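Local structure of possible substrate binding protein of ABC transporter system (Rhodopseudomonas palustris, 3N0X) at residues A[183-186]-A[187-190]; A[312-315]-A[316-319]. The protein probably binds a branched-chain amino acid or a related small ligand and delivers it to an ABC transporter for uptake. One frame throughout, in Å; residues are numbered along the deposited sequence.

Contact 1 comes first along the chain, where the loop after strand 171-178 turns into helix 186-196; contact 2 follows much later, where helix 307-314 gives way to strand 318-321. Each is a local closure within eight consecutive residues, so they lie in series and neither nest nor cross. Contact 1 ties a helix start to the four-stranded parallel sheet that includes 142-149 and 171-178. Contact 2 joins a helix end to the antiparallel sheet, beside loops flanking strands of the N-terminal sheet. Their centres are 47 Å apart, on opposite sides of the chain's centre, consistent with the two-lobed architecture of the leucine-binding protein family.

Contact 1 (A[183-186]-A[187-190]); sequences TDFT and AVGQ
Ala187 and Val188, which follow Phe185 and Thr186 into the helix, direct their backbone N-H groups to two waters that lead back to Asp184. One water donates to Asp184 OD1 and accepts from Ala187 N, with the latter leg 3.0 Å from that N to the water oxygen. The other joins Asp184 O to Val188 N in the same manner. The first turn is thus capped partly through solvent.

Asp184 OD1 also binds directly within its own segment. It accepts from Thr186 N at 2.9 Å, nearly along the carboxylate C-O axis, which forms an Asx turn. Thr186 OG1 donates to the same oxygen at 2.8 Å, on its syn side. The threonine hydroxyl is brought there by a chi1 of -56°, which places OG1 beside its own backbone N. With one water added, three hydrogen bonds hold OD1, and these donors, together with the start of the helix, would probably favour the charged carboxylate.

Phe185 occupies the N-cap position. Its O accepts from Gly189 N at 2.8 Å, and Thr186 O from Gln190 N at 3.1 Å, so regular helical bonding starts here. Phe185 and Val188 point the same way, one turn apart: Val188 CG1 reaches the edge of the phenyl ring, 3.8 Å from Phe185 CD2.

This apolar pair faces the sheet. Both side chains touch Leu147 of strand 142-149, Val188 also packs on Glu176 and Val178 of strand 171-178, and Phe185 meets Trp209 edge-to-face and rests on Pro215 and Lys218 of helix 215-221.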
ATOM      1  N   THR A 183     -14.814  12.411 -16.843  1.00 24.19           N
ATOM      2  CA  THR A 183     -13.662  13.218 -17.238  1.00 26.06           C
ATOM      3  C   THR A 183     -13.937  14.724 -17.198  1.00 27.47           C
ATOM      4  O   THR A 183     -12.987  15.514 -17.276  1.00 28.33           O
ATOM      5  CB  THR A 183     -13.197  12.874 -18.670  1.00 28.25           C
ATOM      6  OG1 THR A 183     -14.289  13.071 -19.562  1.00 27.75           O
ATOM      7  CG2 THR A 183     -12.691  11.419 -18.739  1.00 30.19           C
ATOM      8  N   ASP A 184     -15.209  15.116 -17.109  1.00 26.92           N
ATOM      9  CA  ASP A 184     -15.590  16.511 -16.973  1.00 27.95           C
ATOM     10  C   ASP A 184     -16.129  16.710 -15.567  1.00 25.20           C
ATOM     11  O   ASP A 184     -17.194  16.185 -15.239  1.00 24.64           O
ATOM     12  CB  ASP A 184     -16.664  16.900 -17.976  1.00 28.84           C
ATOM     13  CG  ASP A 184     -16.979  18.398 -17.973  1.00 34.90           C
ATOM     14  OD1 ASP A 184     -16.980  19.055 -16.906  1.00 30.29           O
ATOM     15  OD2 ASP A 184     -17.257  18.941 -19.070  1.00 43.64           O
ATOM     16  N   PHE A 185     -15.400  17.496 -14.785  1.00 22.67           N
ATOM     17  CA  PHE A 185     -15.704  17.695 -13.345  1.00 20.46           C
ATOM     18  C   PHE A 185     -16.353  19.021 -13.043  1.00 21.55           C
ATOM     19  O   PHE A 185     -16.448  19.407 -11.877  1.00 19.75           O
ATOM     20  CB  PHE A 185     -14.441  17.507 -12.506  1.00 20.16           C
ATOM     21  CG  PHE A 185     -13.928  16.117 -12.548  1.00 20.10           C
ATOM     22  CD1 PHE A 185     -13.071  15.712 -13.585  1.00 22.28           C
ATOM     23  CD2 PHE A 185     -14.348  15.164 -11.621  1.00 20.56           C
ATOM     24  CE1 PHE A 185     -12.619  14.418 -13.671  1.00 22.62           C
ATOM     25  CE2 PHE A 185     -13.882  13.865 -11.715  1.00 22.37           C
ATOM     26  CZ  PHE A 185     -13.030  13.486 -12.744  1.00 20.55           C
ATOM     27  N   THR A 186     -16.821  19.732 -14.081  1.00 23.09           N
ATOM     28  CA  THR A 186     -17.380  21.063 -13.893  1.00 23.69           C
ATOM     29  C   THR A 186     -18.553  21.058 -12.919  1.00 23.51           C
ATOM     30  O   THR A 186     -18.584  21.817 -11.937  1.00 23.06           O
ATOM     31  CB  THR A 186     -17.806  21.684 -15.270  1.00 27.34           C
ATOM     32  OG1 THR A 186     -16.660  21.689 -16.140  1.00 28.34           O
ATOM     33  CG2 THR A 186     -18.343  23.098 -15.070  1.00 31.45           C
ATOM     34  N   ALA A 187     -19.515  20.186 -13.165  1.00 22.28           N
ATOM     35  CA  ALA A 187     -20.733  20.163 -12.358  1.00 22.02           C
ATOM     36  C   ALA A 187     -20.477  19.705 -10.922  1.00 19.82           C
ATOM     37  O   ALA A 187     -20.910  20.356  -9.956  1.00 20.12           O
ATOM     38  CB  ALA A 187     -21.797  19.265 -13.027  1.00 23.51           C
ATOM     39  N   VAL A 188     -19.794  18.576 -10.791  1.00 18.63           N
ATOM     40  CA  VAL A 188     -19.490  18.039  -9.455  1.00 16.77           C
ATOM     41  C   VAL A 188     -18.561  19.012  -8.677  1.00 17.95           C
ATOM     42  O   VAL A 188     -18.717  19.184  -7.471  1.00 17.75           O
ATOM     43  CB  VAL A 188     -18.939  16.593  -9.482  1.00 15.14           C
ATOM     44  CG1 VAL A 188     -17.555  16.496 -10.060  1.00 18.23           C
ATOM     45  CG2 VAL A 188     -18.899  15.990  -8.039  1.00 15.60           C
ATOM     46  N   GLY A 189     -17.619  19.639  -9.388  1.00 18.63           N
ATOM     47  CA  GLY A 189     -16.689  20.601  -8.797  1.00 18.58           C
ATOM     48  C   GLY A 189     -17.459  21.741  -8.165  1.00 18.21           C
ATOM     49  O   GLY A 189     -17.189  22.120  -7.026  1.00 17.39           O
ATOM     50  N   GLN A 190     -18.419  22.284  -8.900  1.00 17.63           N
ATOM     51  CA  GLN A 190     -19.243  23.363  -8.375  1.00 18.56           C
ATOM     52  C   GLN A 190     -20.069  22.934  -7.156  1.00 19.26           C
ATOM     53  O   GLN A 190     -20.184  23.696  -6.191  1.00 19.49           O
ATOM     54  CB  GLN A 190     -20.103  24.021  -9.461  1.00 20.31           C
ATOM     55  CG  GLN A 190     -20.590  25.389  -9.008  1.00 23.90           C
ATOM     56  CD  GLN A 190     -19.457  26.400  -8.800  1.00 24.20           C
ATOM     57  OE1 GLN A 190     -18.581  26.560  -9.645  1.00 29.92           O
ATOM     58  NE2 GLN A 190     -19.467  27.066  -7.642  1.00 27.04           N
TER
HETATM   59  O   HOH W   1     -19.076  16.836 -13.055  1.00 22.50           O
HETATM   60  O   HOH W   2     -19.643  18.663 -15.738  1.00 34.12           O

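Contact 2 (A[312-315]-A[316-319])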
ATOM      1  N   ALA A 312       1.960 -19.930  13.723  1.00 16.67           N
ATOM      2  CA  ALA A 312       2.052 -19.636  15.149  1.00 19.79           C
ATOM      3  C   ALA A 312       3.106 -18.584  15.418  1.00 20.12           C
ATOM      4  O   ALA A 312       2.928 -17.717  16.294  1.00 21.59           O
ATOM      5  CB  ALA A 312       2.342 -20.931  15.980  1.00 21.57           C
ATOM      6  N   ALA A 313       4.216 -18.677  14.691  1.00 18.21           N
ATOM      7  CA  ALA A 313       5.303 -17.709  14.836  1.00 18.59           C
ATOM      8  C   ALA A 313       4.897 -16.318  14.305  1.00 17.18           C
ATOM      9  O   ALA A 313       5.209 -15.293  14.949  1.00 18.34           O
ATOM     10  CB  ALA A 313       6.558 -18.212  14.097  1.00 20.14           C
HETATM   11  N   MSE A 314       4.168 -16.292  13.193  1.00 18.40           N
HETATM   12  CA  MSE A 314       3.848 -15.044  12.497  1.00 15.76           C
HETATM   13  C   MSE A 314       2.687 -14.240  13.112  1.00 17.16           C
HETATM   14  O   MSE A 314       2.668 -13.011  12.992  1.00 15.81           O
HETATM   15  CB  MSE A 314       3.580 -15.323  11.010  1.00 17.02           C
HETATM   16  CG  MSE A 314       4.843 -15.757  10.309  1.00 14.11           C
HETATM   17 SE   MSE A 314       4.495 -16.452   8.564  0.75 17.11          SE
HETATM   18  CE  MSE A 314       4.078 -14.901   7.579  1.00 14.95           C
ATOM     19  N   GLU A 315       1.747 -14.913  13.792  1.00 15.93           N
ATOM     20  CA  GLU A 315       0.617 -14.203  14.398  1.00 16.88           C
ATOM     21  C   GLU A 315       1.125 -13.315  15.529  1.00 17.38           C
ATOM     22  O   GLU A 315       1.707 -13.808  16.509  1.00 18.53           O
ATOM     23  CB  GLU A 315      -0.426 -15.211  14.942  1.00 17.31           C
ATOM     24  CG  GLU A 315      -1.224 -15.833  13.809  1.00 19.19           C
ATOM     25  CD  GLU A 315      -2.465 -16.617  14.280  1.00 24.38           C
ATOM     26  OE1 GLU A 315      -2.528 -17.000  15.486  1.00 25.04           O
ATOM     27  OE2 GLU A 315      -3.338 -16.862  13.413  1.00 23.53           O
ATOM     28  N   GLY A 316       0.917 -11.992  15.401  1.00 17.66           N
ATOM     29  CA  GLY A 316       1.390 -11.041  16.424  1.00 17.23           C
ATOM     30  C   GLY A 316       2.874 -10.691  16.292  1.00 17.63           C
ATOM     31  O   GLY A 316       3.415 -10.021  17.175  1.00 19.01           O
HETATM   32  N   MSE A 317       3.521 -11.170  15.236  1.00 16.39           N
HETATM   33  CA  MSE A 317       4.970 -11.031  15.065  1.00 15.97           C
HETATM   34  C   MSE A 317       5.354  -9.643  14.563  1.00 15.87           C
HETATM   35  O   MSE A 317       4.890  -9.220  13.499  1.00 15.65           O
HETATM   36  CB  MSE A 317       5.511 -12.065  14.080  1.00 15.85           C
HETATM   37  CG  MSE A 317       7.034 -12.183  14.072  1.00 16.09           C
HETATM   38 SE   MSE A 317       7.637 -13.358  12.659  0.75 14.79          SE
HETATM   39  CE  MSE A 317       7.444 -12.164  11.214  1.00 14.90           C
ATOM     40  N   GLU A 318       6.281  -9.009  15.273  1.00 15.79           N
ATOM     41  CA  GLU A 318       6.916  -7.759  14.824  1.00 15.97           C
ATOM     42  C   GLU A 318       8.088  -8.057  13.902  1.00 15.01           C
ATOM     43  O   GLU A 318       8.778  -9.078  14.058  1.00 17.02           O
ATOM     44  CB  GLU A 318       7.413  -6.960  16.020  1.00 17.76           C
ATOM     45  CG  GLU A 318       6.329  -6.589  17.000  1.00 26.10           C
ATOM     46  CD  GLU A 318       6.775  -5.576  18.078  1.00 35.50           C
ATOM     47  OE1 GLU A 318       7.996  -5.310  18.203  1.00 34.47           O
ATOM     48  OE2 GLU A 318       5.878  -5.060  18.797  1.00 42.10           O
ATOM     49  N   PHE A 319       8.294  -7.201  12.890  1.00 14.18           N
ATOM     50  CA  PHE A 319       9.453  -7.312  12.067  1.00 13.57           C
ATOM     51  C   PHE A 319       9.879  -5.936  11.558  1.00 14.17           C
ATOM     52  O   PHE A 319       9.045  -5.030  11.465  1.00 15.02           O
ATOM     53  CB  PHE A 319       9.218  -8.300  10.899  1.00 13.36           C
ATOM     54  CG  PHE A 319       8.013  -7.999  10.038  1.00 14.51           C
ATOM     55  CD1 PHE A 319       6.727  -8.277  10.490  1.00 14.64           C
ATOM     56  CD2 PHE A 319       8.167  -7.490   8.749  1.00 13.27           C
ATOM     57  CE1 PHE A 319       5.634  -8.037   9.723  1.00 14.21           C
ATOM     58  CE2 PHE A 319       7.081  -7.211   7.965  1.00 13.26           C
ATOM     59  CZ  PHE A 319       5.781  -7.461   8.441  1.00 13.06           C
TER
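Met317, which folds back against Ala313 and Met314, also sends its carbonyl O to the edge of the Phe319 ring, where Met317 O lies in the ring plane. The same phenyl ring meets that of Phe328, with the two planes inclined to each other.

The chain reverses between Met314 and Met317 in a type II beta turn. The bond from Met317 N to Met314 O, 3.0 Å long and fairly straight at the hydrogen, closes it. The donor stands well above the carbonyl plane, 56° out of it, and so does not use a lone pair. The type follows from the two middle residues: Glu315, the first to abandon helical backbone angles, is extended, and Gly316 supplies the positive phi of 81° that the third position of such a turn requires.

Two selenomethionines make the side-chain contact. In Met317, CG lies anti to the backbone N (chi1 -168°), which leads the chain back over the helix end. Its CB sits 3.2 Å from Met314 O and 3.4 Å from Ala313 O, wedged near two main-chain oxygens. Farther out, Met317 SE comes no nearer than 4.4 Å to Met314 CG, a loose apolar touch. Ala313 O, although flanked by this side chain, is satisfied by Lys301 NZ.

Glu315 leaves the turn on another course: its chain is extended beyond CG, and OE2 is hydrogen-bonded to His333 NE2.

The turn thereby connects helix 307-314 to an antiparallel hairpin, where backbone hydrogen bonds pair Met317 with Phe328 and Phe319 with Met326 on strand 324-328. Helix 283-302 packs against it, Ala298 touching Met314 and Thr297 touching Met317, while Ile99 and Thr122 come from neighbouring loops.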